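Local atomic coordinates of 3-oxo-glucose-6-phosphate:glutamate aminotransferase (PDB entry 4K2M), a protein that catalyses the reversible, pyridoxal phosphate-dependent transamination of 3-dehydro-glucose 6-phosphate with glutamate to give kanosamine 6-phosphate, a step in antibiotic biosynthesis. Residues Val7-Lys12 with Ile38-Trp43; Asp26-Glu31 with Glu49-Glu54; Glu84-Thr89 with Ala302-Glu307; Ala323-Thr328 with Phe421-Gln426. All coordinates share one frame; numbering follows the deposited sequence.

How the contacts relate
Contacts 1 and 2 lie in the N-terminal domain, and their segments alternate along the chain, so the two loops cross. Contact 1 brings Ile38-Trp43 back to Val7-Lys12; contact 2 starts within that span and closes beyond it, Glu49-Glu54 returning to Asp26-Glu31. They touch where Val7 N probably bonds to Glu31 O. Contacts 3 and 4 follow in series within the aminotransferase part: contact 3 closes a loop of more than 200 residues between two helices, and contact 4 joins helix 312-329 to the start of helix 423-441. The salt bridge Arg42-Asp85 links contact 1 to contact 3, and Glu54 packs on Leu423 between contacts 2 and 4, joining the two parts at both points.

Contact 1 (Val7-Lys12 with Ile38-Trp43); sequences VKISGK and IVNERW
Gly11 and Asn40 bring the two backbones nearest, their CA atoms 6.8 Å apart, where the chain leaving strand 7-9 passes a 3-10 turn, residues 38-40, that leads into helix 41-46. Gly11 has a positive phi of 86°, a region that glycine enters readily because it lacks a side chain, and the backbone passes close to Asn40 here.

Asn40 carries the polar part of the contact. Its CG stands anti to its own carbonyl carbon (chi1 -75°), which brings the amide up to the end of the strand, and ND2 gives a weak, bent hydrogen bond to Ile9 O at 2.9 Å, with an N-H...O angle of 127°. The same nitrogen also donates to Glu35 O, while OD1 pairs with Ser313 OG on helix 312-329. Beside the amide, Val39 CG2 lies 3.9 Å from Ser10 O. On the apolar side, Ile9 sends its CG2 branch to the pyrrole part of the Trp43 indole, 4.0 Å from Trp43 CD1, the two side chains crossing at about a right angle. Leu19 of helix 13-24 touches both of them.

Ser10 turns its side chain from the 38-43 segment. Its OG accepts from Lys12 N at 3.2 Å, an ST turn just before helix 13-24, and also pairs with Glu15 OE1.

A buried amide therefore joins three parts of the chain: two backbone carbonyls receive its N-H groups and a serine of the aminotransferase part meets its oxygen. The bond to Ile9 O is weak, and the Ile9-Trp43 packing adds to it.

Contact 2 (Asp26-Glu31 with Glu49-Glu54); sequences DVQGKE and EKIDIE. With EDO (1,2-ethanediol), chain H.
Ile51 O is gripped by two side-chain nitrogens, Gln28 NE2 and Lys50 NZ, each 3.0 Å from it. Gln28 NE2, which also donates to Gly25 O, comes in the carbonyl plane, on a lone pair of Ile51 O, and the bond keeps close to the plane of its own amide; Lys50 NZ sits above the carbonyl plane instead. The other end of the same amide takes a nearly straight bond from the backbone, Ile51 N to Gln28 OE1 at 2.7 Å, with an N-H...O angle of 170°. Gln28 thus pairs through both ends of its amide with the N-H and C=O of one residue, mimicking a backbone partner and fixing its own rotation; its chain runs extended beyond CG (chi2 168°) to get there.

These bonds tie the loop between helix 13-24 and strand 32-34 of the N-terminal domain to the linker entering helix 53-57, whose N-cap is Asp52. A water adds a bridge, donating to Gln28 OE1 at 2.8 Å and to Glu49 O at 2.9 Å. Lys50, bent at chi2 and chi4, lays its aliphatic part against the other loop, with CE 3.2 Å from Asp26 O. Further along that loop, Glu31 OE2 takes a bond from Gly29 N at 2.8 Å, and its OE1 meets an ethanediol probably left from crystallisation.

Contact 3 (Glu84-Thr89 with Ala302-Glu307); sequences EDILNT and AAIGLE
Two helices of the aminotransferase part pack here, mostly buried, with apolar contacts on one side and a polar join bridged by one water on the other. Segments 84-89 and 302-307 run roughly antiparallel, their axes 142° apart and 9.3 Å at closest approach.

Ile86 meets Ile304 through CG2 against CG1, at 3.9 Å, while Ile304 CG2 lies by CG1 and CD1 of Ile86; each CG2 thus reaches the partner's longer branch. Glu307, bent at chi2 (-52°), folds over the first helix: its OE1 comes 3.6 Å from Asp85 CB, and its CG touches Thr89 CG2 at 4.0 Å in the conformer given, one of two modelled for Thr89. The carboxylates of Asp85 and Glu307 are turned 73° to each other, and each has its own partners: Glu307 OE1 has Lys310, and Asp85 OD2 has Tyr311 and Arg42, which would offset the like charges.

One water knits the polar side together. It donates to Ala303 O at 2.8 Å and Glu307 OE2 at 3.0 Å, and in that same conformer accepts from Thr89 OG1 at 3.1 Å.

Ile86 also packs on Leu94 of the second subunit, placing this antiparallel helix pair beside the dimer interface of a fold type I (aspartate aminotransferase fold) enzyme.

Contact 4 (Ala323-Thr328 with Phe421-Gln426); sequences ADRYIT and FTLEEQ
Polar bonds first: Arg325 and Gln426 meet where helix 312-329 passes the start of helix 423-441. Arg325 stretches out from CG to NE, and its NH1 donates to Gln426 OE1 at 2.9 Å, nearly straight (167°) and almost in the guanidinium plane; the amide plane is turned only 21° from it. A weak second bond runs from NH1 to Leu423 O, 3.4 Å away, while NH2 makes a salt bridge with Asp427.

Ring and apolar contacts flank this pair. Gln426 NE2 lies 3.2 Å above the Tyr326 ring, over its centre, with the amide plane steeply inclined to the ring (70°), and it also donates to Leu322 O. Its CG rests against Tyr326 CE1 at 3.5 Å. Beyond the ring, Tyr326 OH approaches Phe421 CE2 to 3.6 Å and pairs with Pro416 O. Leu423 lays its CB over one face of the Arg325 guanidinium, 3.8 Å from Arg325 NH1.

Within the 421-426 segment, Thr422 and Glu425 form a capping box: Glu425 N bonds to Thr422 OG1 at 3.2 Å, and Thr422 N to Glu425 OE1.

Both ends of the Gln426 amide are thus engaged, OE1 by the arginine and NE2 by a carbonyl, with the ring beneath. That fixes which way round the amide sits, and the buried helix junction leaves neither end without a partner.

Contact 1 (Val7-Lys12 with Ile38-Trp43)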
# COMPACT_ATOMS: atom_id res chain seq x y z
N VAL A 7 -30.91 18.46 -18.10
CA VAL A 7 -30.55 17.62 -16.97
C VAL A 7 -29.08 17.27 -17.15
O VAL A 7 -28.74 16.42 -17.96
CB VAL A 7 -31.40 16.34 -16.93
CG1 VAL A 7 -31.02 15.47 -15.72
CG2 VAL A 7 -32.87 16.69 -16.89
N LYS A 8 -28.21 17.97 -16.42
CA LYS A 8 -26.78 17.73 -16.55
C LYS A 8 -26.46 16.44 -15.82
O LYS A 8 -26.67 16.35 -14.60
CB LYS A 8 -25.98 18.87 -15.92
CG LYS A 8 -26.19 20.23 -16.58
CD LYS A 8 -25.47 20.28 -17.91
CE LYS A 8 -26.33 20.91 -18.99
NZ LYS A 8 -26.61 22.37 -18.79
N ILE A 9 -25.95 15.45 -16.54
CA ILE A 9 -25.53 14.21 -15.89
C ILE A 9 -24.05 14.29 -15.54
O ILE A 9 -23.19 14.09 -16.39
CB ILE A 9 -25.81 12.98 -16.76
CG1 ILE A 9 -27.30 12.89 -17.07
CG2 ILE A 9 -25.34 11.72 -16.06
CD1 ILE A 9 -27.64 11.87 -18.14
N SER A 10 -23.77 14.60 -14.27
CA SER A 10 -22.40 14.68 -13.77
C SER A 10 -22.06 13.40 -13.04
O SER A 10 -20.88 13.10 -12.80
CB SER A 10 -22.27 15.83 -12.80
OG SER A 10 -23.19 15.67 -11.75
N GLY A 11 -23.09 12.66 -12.65
CA GLY A 11 -22.93 11.46 -11.84
C GLY A 11 -22.87 11.76 -10.35
O GLY A 11 -22.74 10.84 -9.54
N LYS A 12 -22.97 13.04 -9.99
CA LYS A 12 -22.90 13.44 -8.59
C LYS A 12 -24.27 13.29 -7.94
O LYS A 12 -25.29 13.13 -8.62
CB LYS A 12 -22.37 14.87 -8.45
CG LYS A 12 -21.03 15.09 -9.17
CD LYS A 12 -19.93 15.54 -8.24
CE LYS A 12 -18.56 15.26 -8.86
NZ LYS A 12 -18.31 16.04 -10.10
N ILE A 38 -14.79 10.83 -17.75
CA ILE A 38 -14.55 9.40 -17.72
C ILE A 38 -15.60 8.68 -16.88
O ILE A 38 -15.98 7.54 -17.20
CB ILE A 38 -13.13 9.14 -17.16
CG1 ILE A 38 -12.82 7.66 -17.07
CG2 ILE A 38 -13.00 9.78 -15.79
CD1 ILE A 38 -11.39 7.41 -16.58
N VAL A 39 -16.08 9.33 -15.82
CA VAL A 39 -16.99 8.68 -14.87
C VAL A 39 -18.33 8.34 -15.50
O VAL A 39 -19.08 7.53 -14.97
CB VAL A 39 -17.23 9.51 -13.58
CG1 VAL A 39 -15.94 9.71 -12.82
CG2 VAL A 39 -17.91 10.87 -13.88
N ASN A 40 -18.61 8.97 -16.64
CA ASN A 40 -19.88 8.79 -17.33
C ASN A 40 -19.78 7.85 -18.52
O ASN A 40 -20.75 7.68 -19.27
CB ASN A 40 -20.41 10.15 -17.82
CG ASN A 40 -20.97 11.01 -16.71
OD1 ASN A 40 -21.39 10.52 -15.65
ND2 ASN A 40 -21.01 12.32 -16.95
N GLU A 41 -18.63 7.22 -18.71
CA GLU A 41 -18.42 6.44 -19.93
C GLU A 41 -19.46 5.35 -20.15
O GLU A 41 -19.94 5.15 -21.28
CB GLU A 41 -16.99 5.88 -19.99
CG GLU A 41 -15.95 6.91 -20.40
CD GLU A 41 -16.14 7.40 -21.82
OE1 GLU A 41 -16.09 8.63 -22.05
OE2 GLU A 41 -16.34 6.56 -22.72
N ARG A 42 -19.83 4.64 -19.09
CA ARG A 42 -20.78 3.55 -19.22
C ARG A 42 -22.22 4.03 -19.44
O ARG A 42 -23.07 3.26 -19.88
CB ARG A 42 -20.67 2.57 -18.05
CG ARG A 42 -19.37 1.77 -18.05
CD ARG A 42 -19.30 0.87 -19.29
NE ARG A 42 -17.94 0.39 -19.59
CZ ARG A 42 -17.09 1.00 -20.41
NH1 ARG A 42 -17.45 2.12 -21.02
NH2 ARG A 42 -15.89 0.48 -20.62
N TRP A 43 -22.48 5.30 -19.15
CA TRP A 43 -23.80 5.89 -19.42
C TRP A 43 -24.02 6.07 -20.92
O TRP A 43 -25.14 5.92 -21.43
CB TRP A 43 -23.94 7.26 -18.75
CG TRP A 43 -24.56 7.29 -17.38
CD1 TRP A 43 -24.09 7.98 -16.29
CD2 TRP A 43 -25.79 6.67 -16.96
NE1 TRP A 43 -24.94 7.82 -15.22
CE2 TRP A 43 -25.99 7.02 -15.60
CE3 TRP A 43 -26.74 5.86 -17.60
CZ2 TRP A 43 -27.09 6.58 -14.87
CZ3 TRP A 43 -27.83 5.42 -16.88
CH2 TRP A 43 -28.01 5.77 -15.53

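Contact 2 (Asp26-Glu31 with Glu49-Glu54)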
# COMPACT_ATOMS: atom_id res chain seq x y z
N ASP A 26 -41.32 8.72 -19.15
CA ASP A 26 -41.44 8.21 -20.52
C ASP A 26 -40.52 8.90 -21.53
O ASP A 26 -39.98 8.24 -22.43
CB ASP A 26 -42.88 8.34 -21.02
CG ASP A 26 -43.82 7.39 -20.33
OD1 ASP A 26 -43.40 6.27 -19.99
OD2 ASP A 26 -45.00 7.77 -20.13
N VAL A 27 -40.37 10.21 -21.42
CA VAL A 27 -39.55 10.95 -22.37
C VAL A 27 -38.14 11.11 -21.82
O VAL A 27 -37.94 11.74 -20.78
CB VAL A 27 -40.12 12.34 -22.67
CG1 VAL A 27 -39.22 13.08 -23.64
CG2 VAL A 27 -41.53 12.21 -23.24
N GLN A 28 -37.19 10.51 -22.52
CA GLN A 28 -35.79 10.59 -22.12
C GLN A 28 -35.05 10.97 -23.38
O GLN A 28 -34.62 10.11 -24.15
CB GLN A 28 -35.30 9.23 -21.61
CG GLN A 28 -36.06 8.73 -20.37
CD GLN A 28 -35.77 7.28 -20.03
OE1 GLN A 28 -34.81 6.68 -20.53
NE2 GLN A 28 -36.63 6.69 -19.20
N GLY A 29 -34.93 12.28 -23.62
CA GLY A 29 -34.38 12.72 -24.88
C GLY A 29 -33.19 13.64 -24.72
O GLY A 29 -32.40 13.49 -23.77
N LYS A 30 -33.08 14.61 -25.62
CA LYS A 30 -31.90 15.46 -25.75
C LYS A 30 -31.64 16.32 -24.51
O LYS A 30 -30.54 16.85 -24.35
CB LYS A 30 -32.03 16.35 -27.00
CG LYS A 30 -33.15 17.38 -26.89
CD LYS A 30 -33.42 18.06 -28.23
CE LYS A 30 -34.62 19.02 -28.10
NZ LYS A 30 -34.80 19.83 -29.33
N GLU A 31 -32.63 16.44 -23.63
CA GLU A 31 -32.50 17.27 -22.45
C GLU A 31 -31.53 16.63 -21.45
O GLU A 31 -31.03 17.30 -20.54
CB GLU A 31 -33.86 17.52 -21.79
CG GLU A 31 -34.48 16.30 -21.12
CD GLU A 31 -35.10 15.30 -22.10
OE1 GLU A 31 -35.29 15.65 -23.29
OE2 GLU A 31 -35.39 14.17 -21.66
N GLU A 49 -30.69 4.70 -25.90
CA GLU A 49 -32.11 4.43 -26.06
C GLU A 49 -32.85 4.74 -24.77
O GLU A 49 -32.24 4.85 -23.71
CB GLU A 49 -32.35 2.97 -26.45
CG GLU A 49 -31.62 2.51 -27.72
CD GLU A 49 -32.18 3.14 -28.99
OE1 GLU A 49 -33.22 3.84 -28.92
OE2 GLU A 49 -31.58 2.94 -30.06
N LYS A 50 -34.16 4.89 -24.87
CA LYS A 50 -35.01 5.08 -23.70
C LYS A 50 -34.84 3.88 -22.75
O LYS A 50 -34.80 2.74 -23.20
CB LYS A 50 -36.46 5.21 -24.16
CG LYS A 50 -37.49 4.61 -23.24
CD LYS A 50 -38.37 5.69 -22.72
CE LYS A 50 -39.47 5.13 -21.83
NZ LYS A 50 -38.91 4.47 -20.62
N ILE A 51 -34.70 4.17 -21.46
CA ILE A 51 -34.37 3.19 -20.43
C ILE A 51 -35.59 2.80 -19.59
O ILE A 51 -36.35 3.67 -19.19
CB ILE A 51 -33.28 3.77 -19.48
CG1 ILE A 51 -31.91 3.75 -20.17
CG2 ILE A 51 -33.24 3.04 -18.14
CD1 ILE A 51 -31.62 2.45 -20.87
N ASP A 52 -35.78 1.50 -19.35
CA ASP A 52 -36.65 1.07 -18.26
C ASP A 52 -35.69 0.62 -17.18
O ASP A 52 -34.95 -0.34 -17.40
CB ASP A 52 -37.52 -0.12 -18.66
CG ASP A 52 -38.36 -0.65 -17.49
OD1 ASP A 52 -37.97 -1.67 -16.87
OD2 ASP A 52 -39.40 -0.02 -17.18
N ILE A 53 -35.65 1.31 -16.05
CA ILE A 53 -34.57 1.06 -15.09
C ILE A 53 -34.56 -0.39 -14.64
O ILE A 53 -33.50 -1.03 -14.65
CB ILE A 53 -34.61 1.98 -13.88
CG1 ILE A 53 -34.31 3.41 -14.31
CG2 ILE A 53 -33.54 1.55 -12.82
CD1 ILE A 53 -34.76 4.43 -13.30
N GLU A 54 -35.72 -0.90 -14.23
CA GLU A 54 -35.76 -2.24 -13.66
C GLU A 54 -35.25 -3.29 -14.63
O GLU A 54 -34.46 -4.15 -14.28
CB GLU A 54 -37.16 -2.60 -13.11
CG GLU A 54 -37.58 -1.78 -11.87
CD GLU A 54 -38.35 -0.51 -12.19
OE1 GLU A 54 -38.23 0.02 -13.33
OE2 GLU A 54 -39.08 -0.04 -11.28
C1 EDO H . -37.69 17.13 -24.97
O1 EDO H . -36.66 17.62 -24.11
C2 EDO H . -38.99 17.88 -24.68
O2 EDO H . -38.70 19.27 -24.52
O HOH W 1 -32.44 7.14 -21.98

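Contact 3 (Glu84-Thr89 with Ala302-Glu307)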
# COMPACT_ATOMS: atom_id res chain seq x y z
N GLU A 84 -12.70 -7.68 -18.02
CA GLU A 84 -12.19 -7.62 -19.38
C GLU A 84 -11.38 -6.34 -19.62
O GLU A 84 -10.26 -6.40 -20.16
CB GLU A 84 -13.34 -7.75 -20.39
CG GLU A 84 -12.90 -7.65 -21.84
CD GLU A 84 -14.00 -8.07 -22.81
OE1 GLU A 84 -15.10 -8.42 -22.33
OE2 GLU A 84 -13.77 -8.06 -24.03
N ASP A 85 -11.92 -5.19 -19.20
CA ASP A 85 -11.22 -3.91 -19.33
C ASP A 85 -9.88 -3.94 -18.59
O ASP A 85 -8.89 -3.41 -19.08
CB ASP A 85 -12.06 -2.76 -18.76
CG ASP A 85 -13.25 -2.42 -19.63
OD1 ASP A 85 -13.29 -2.86 -20.80
OD2 ASP A 85 -14.14 -1.69 -19.15
N ILE A 86 -9.88 -4.53 -17.39
CA ILE A 86 -8.68 -4.54 -16.55
C ILE A 86 -7.60 -5.44 -17.14
O ILE A 86 -6.44 -5.06 -17.22
CB ILE A 86 -9.02 -4.95 -15.10
CG1 ILE A 86 -9.86 -3.87 -14.42
CG2 ILE A 86 -7.76 -5.21 -14.30
CD1 ILE A 86 -10.65 -4.39 -13.20
N LEU A 87 -7.99 -6.62 -17.60
CA LEU A 87 -7.04 -7.52 -18.25
C LEU A 87 -6.44 -6.86 -19.49
O LEU A 87 -5.25 -7.05 -19.78
CB LEU A 87 -7.71 -8.84 -18.62
CG LEU A 87 -8.00 -9.76 -17.44
CD1 LEU A 87 -8.87 -10.94 -17.88
CD2 LEU A 87 -6.69 -10.29 -16.84
N ASN A 88 -7.25 -6.10 -20.21
CA ASN A 88 -6.79 -5.35 -21.38
C ASN A 88 -5.73 -4.30 -21.05
O ASN A 88 -4.71 -4.21 -21.74
CB ASN A 88 -7.96 -4.69 -22.11
CG ASN A 88 -8.70 -5.65 -23.02
OD1 ASN A 88 -8.12 -6.62 -23.51
ND2 ASN A 88 -9.99 -5.38 -23.25
N THR A 89 -5.98 -3.50 -20.02
CA THR A 89 -5.02 -2.47 -19.65
C THR A 89 -3.74 -3.08 -19.06
O THR A 89 -2.64 -2.57 -19.30
CB THR A 89 -5.62 -1.36 -18.72
OG1 THR A 89 -4.83 -0.17 -18.82
CG2 THR A 89 -5.66 -1.81 -17.26
N ALA A 302 -3.47 2.72 -10.41
CA ALA A 302 -4.00 3.90 -11.11
C ALA A 302 -4.48 3.52 -12.51
O ALA A 302 -5.51 4.02 -12.98
CB ALA A 302 -2.95 5.03 -11.16
N ALA A 303 -3.76 2.62 -13.18
CA ALA A 303 -4.22 2.16 -14.49
C ALA A 303 -5.54 1.42 -14.35
O ALA A 303 -6.45 1.58 -15.18
CB ALA A 303 -3.17 1.24 -15.15
N ILE A 304 -5.66 0.61 -13.31
CA ILE A 304 -6.90 -0.13 -13.07
C ILE A 304 -8.02 0.86 -12.72
O ILE A 304 -9.16 0.70 -13.16
CB ILE A 304 -6.71 -1.15 -11.93
CG1 ILE A 304 -5.90 -2.34 -12.43
CG2 ILE A 304 -8.06 -1.65 -11.40
CD1 ILE A 304 -5.52 -3.32 -11.31
N GLY A 305 -7.67 1.86 -11.92
CA GLY A 305 -8.64 2.87 -11.51
C GLY A 305 -9.21 3.63 -12.69
O GLY A 305 -10.40 3.97 -12.70
N LEU A 306 -8.37 3.88 -13.69
CA LEU A 306 -8.83 4.61 -14.87
C LEU A 306 -9.83 3.77 -15.65
O LEU A 306 -10.64 4.31 -16.40
CB LEU A 306 -7.64 5.03 -15.74
CG LEU A 306 -6.84 6.16 -15.10
CD1 LEU A 306 -5.47 6.31 -15.74
CD2 LEU A 306 -7.62 7.48 -15.20
N GLU A 307 -9.79 2.46 -15.47
CA GLU A 307 -10.80 1.60 -16.10
C GLU A 307 -12.05 1.52 -15.25
O GLU A 307 -13.16 1.71 -15.75
CB GLU A 307 -10.27 0.18 -16.32
CG GLU A 307 -9.18 0.07 -17.36
CD GLU A 307 -9.56 0.72 -18.68
OE1 GLU A 307 -10.70 0.50 -19.15
OE2 GLU A 307 -8.72 1.47 -19.23
O HOH W 2 -6.19 2.39 -17.84

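Contact 4 (Ala323-Thr328 with Phe421-Gln426)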
# COMPACT_ATOMS: atom_id res chain seq x y z
N ALA A 323 -31.70 2.49 -3.07
CA ALA A 323 -32.04 3.16 -1.82
C ALA A 323 -33.46 3.70 -1.89
O ALA A 323 -34.25 3.55 -0.95
CB ALA A 323 -31.05 4.29 -1.51
N ASP A 324 -33.79 4.31 -3.03
CA ASP A 324 -35.14 4.84 -3.25
C ASP A 324 -36.18 3.73 -3.14
O ASP A 324 -37.26 3.93 -2.58
CB ASP A 324 -35.20 5.50 -4.63
CG ASP A 324 -36.58 6.07 -4.96
OD1 ASP A 324 -37.10 6.90 -4.18
OD2 ASP A 324 -37.11 5.70 -6.01
N ARG A 325 -35.84 2.56 -3.65
CA ARG A 325 -36.78 1.42 -3.68
C ARG A 325 -37.00 0.89 -2.26
O ARG A 325 -38.14 0.59 -1.89
CB ARG A 325 -36.25 0.34 -4.61
CG ARG A 325 -37.29 -0.73 -5.01
CD ARG A 325 -36.81 -1.48 -6.25
NE ARG A 325 -37.79 -2.45 -6.77
CZ ARG A 325 -37.85 -3.73 -6.42
NH1 ARG A 325 -37.00 -4.22 -5.54
NH2 ARG A 325 -38.76 -4.54 -6.97
N TYR A 326 -35.94 0.78 -1.47
CA TYR A 326 -36.08 0.43 -0.05
C TYR A 326 -36.95 1.44 0.67
O TYR A 326 -37.83 1.07 1.46
CB TYR A 326 -34.72 0.42 0.66
CG TYR A 326 -33.93 -0.86 0.62
CD1 TYR A 326 -34.55 -2.10 0.80
CD2 TYR A 326 -32.56 -0.83 0.45
CE1 TYR A 326 -33.81 -3.28 0.79
CE2 TYR A 326 -31.81 -1.99 0.44
CZ TYR A 326 -32.44 -3.21 0.61
OH TYR A 326 -31.68 -4.36 0.60
N ILE A 327 -36.68 2.73 0.45
CA ILE A 327 -37.36 3.76 1.24
C ILE A 327 -38.85 3.78 0.92
O ILE A 327 -39.70 3.89 1.80
CB ILE A 327 -36.72 5.14 1.03
CG1 ILE A 327 -35.32 5.17 1.68
CG2 ILE A 327 -37.60 6.25 1.61
CD1 ILE A 327 -34.48 6.40 1.27
N THR A 328 -39.17 3.64 -0.36
CA THR A 328 -40.56 3.62 -0.78
C THR A 328 -41.27 2.34 -0.33
O THR A 328 -42.36 2.40 0.25
CB THR A 328 -40.67 3.82 -2.30
OG1 THR A 328 -40.13 5.11 -2.64
CG2 THR A 328 -42.13 3.74 -2.78
N PHE A 421 -26.40 -5.70 -7.07
CA PHE A 421 -27.47 -6.34 -6.31
C PHE A 421 -28.69 -6.44 -7.22
O PHE A 421 -28.92 -5.56 -8.05
CB PHE A 421 -27.78 -5.45 -5.12
CG PHE A 421 -28.68 -6.06 -4.08
CD1 PHE A 421 -28.44 -7.34 -3.59
CD2 PHE A 421 -29.72 -5.31 -3.54
CE1 PHE A 421 -29.26 -7.89 -2.58
CE2 PHE A 421 -30.54 -5.84 -2.53
CZ PHE A 421 -30.30 -7.13 -2.06
N THR A 422 -29.47 -7.51 -7.11
CA THR A 422 -30.64 -7.65 -7.99
C THR A 422 -31.89 -7.18 -7.27
O THR A 422 -31.97 -7.23 -6.04
CB THR A 422 -30.84 -9.09 -8.51
OG1 THR A 422 -31.11 -9.97 -7.41
CG2 THR A 422 -29.62 -9.58 -9.26
N LEU A 423 -32.88 -6.74 -8.04
CA LEU A 423 -34.12 -6.29 -7.43
C LEU A 423 -34.90 -7.46 -6.84
O LEU A 423 -35.60 -7.30 -5.85
CB LEU A 423 -34.97 -5.54 -8.43
CG LEU A 423 -34.30 -4.33 -9.06
CD1 LEU A 423 -35.30 -3.62 -9.99
CD2 LEU A 423 -33.81 -3.37 -8.00
N GLU A 424 -34.77 -8.63 -7.44
CA GLU A 424 -35.43 -9.81 -6.88
C GLU A 424 -34.84 -10.23 -5.53
O GLU A 424 -35.57 -10.66 -4.63
CB GLU A 424 -35.47 -10.98 -7.88
CG GLU A 424 -34.10 -11.51 -8.32
CD GLU A 424 -33.62 -10.89 -9.64
OE1 GLU A 424 -34.09 -9.78 -10.00
OE2 GLU A 424 -32.75 -11.50 -10.30
N GLU A 425 -33.53 -10.08 -5.35
CA GLU A 425 -32.96 -10.24 -4.01
C GLU A 425 -33.49 -9.17 -3.07
O GLU A 425 -33.81 -9.44 -1.90
CB GLU A 425 -31.45 -10.14 -4.05
CG GLU A 425 -30.73 -11.34 -4.63
CD GLU A 425 -29.27 -11.01 -4.90
OE1 GLU A 425 -28.99 -10.23 -5.84
OE2 GLU A 425 -28.40 -11.53 -4.17
N GLN A 426 -33.56 -7.93 -3.55
CA GLN A 426 -34.06 -6.85 -2.71
C GLN A 426 -35.52 -7.12 -2.29
O GLN A 426 -35.88 -6.87 -1.14
CB GLN A 426 -33.95 -5.49 -3.41
CG GLN A 426 -34.28 -4.34 -2.48
CD GLN A 426 -34.23 -3.00 -3.18
OE1 GLN A 426 -34.74 -2.85 -4.28
NE2 GLN A 426 -33.59 -2.02 -2.54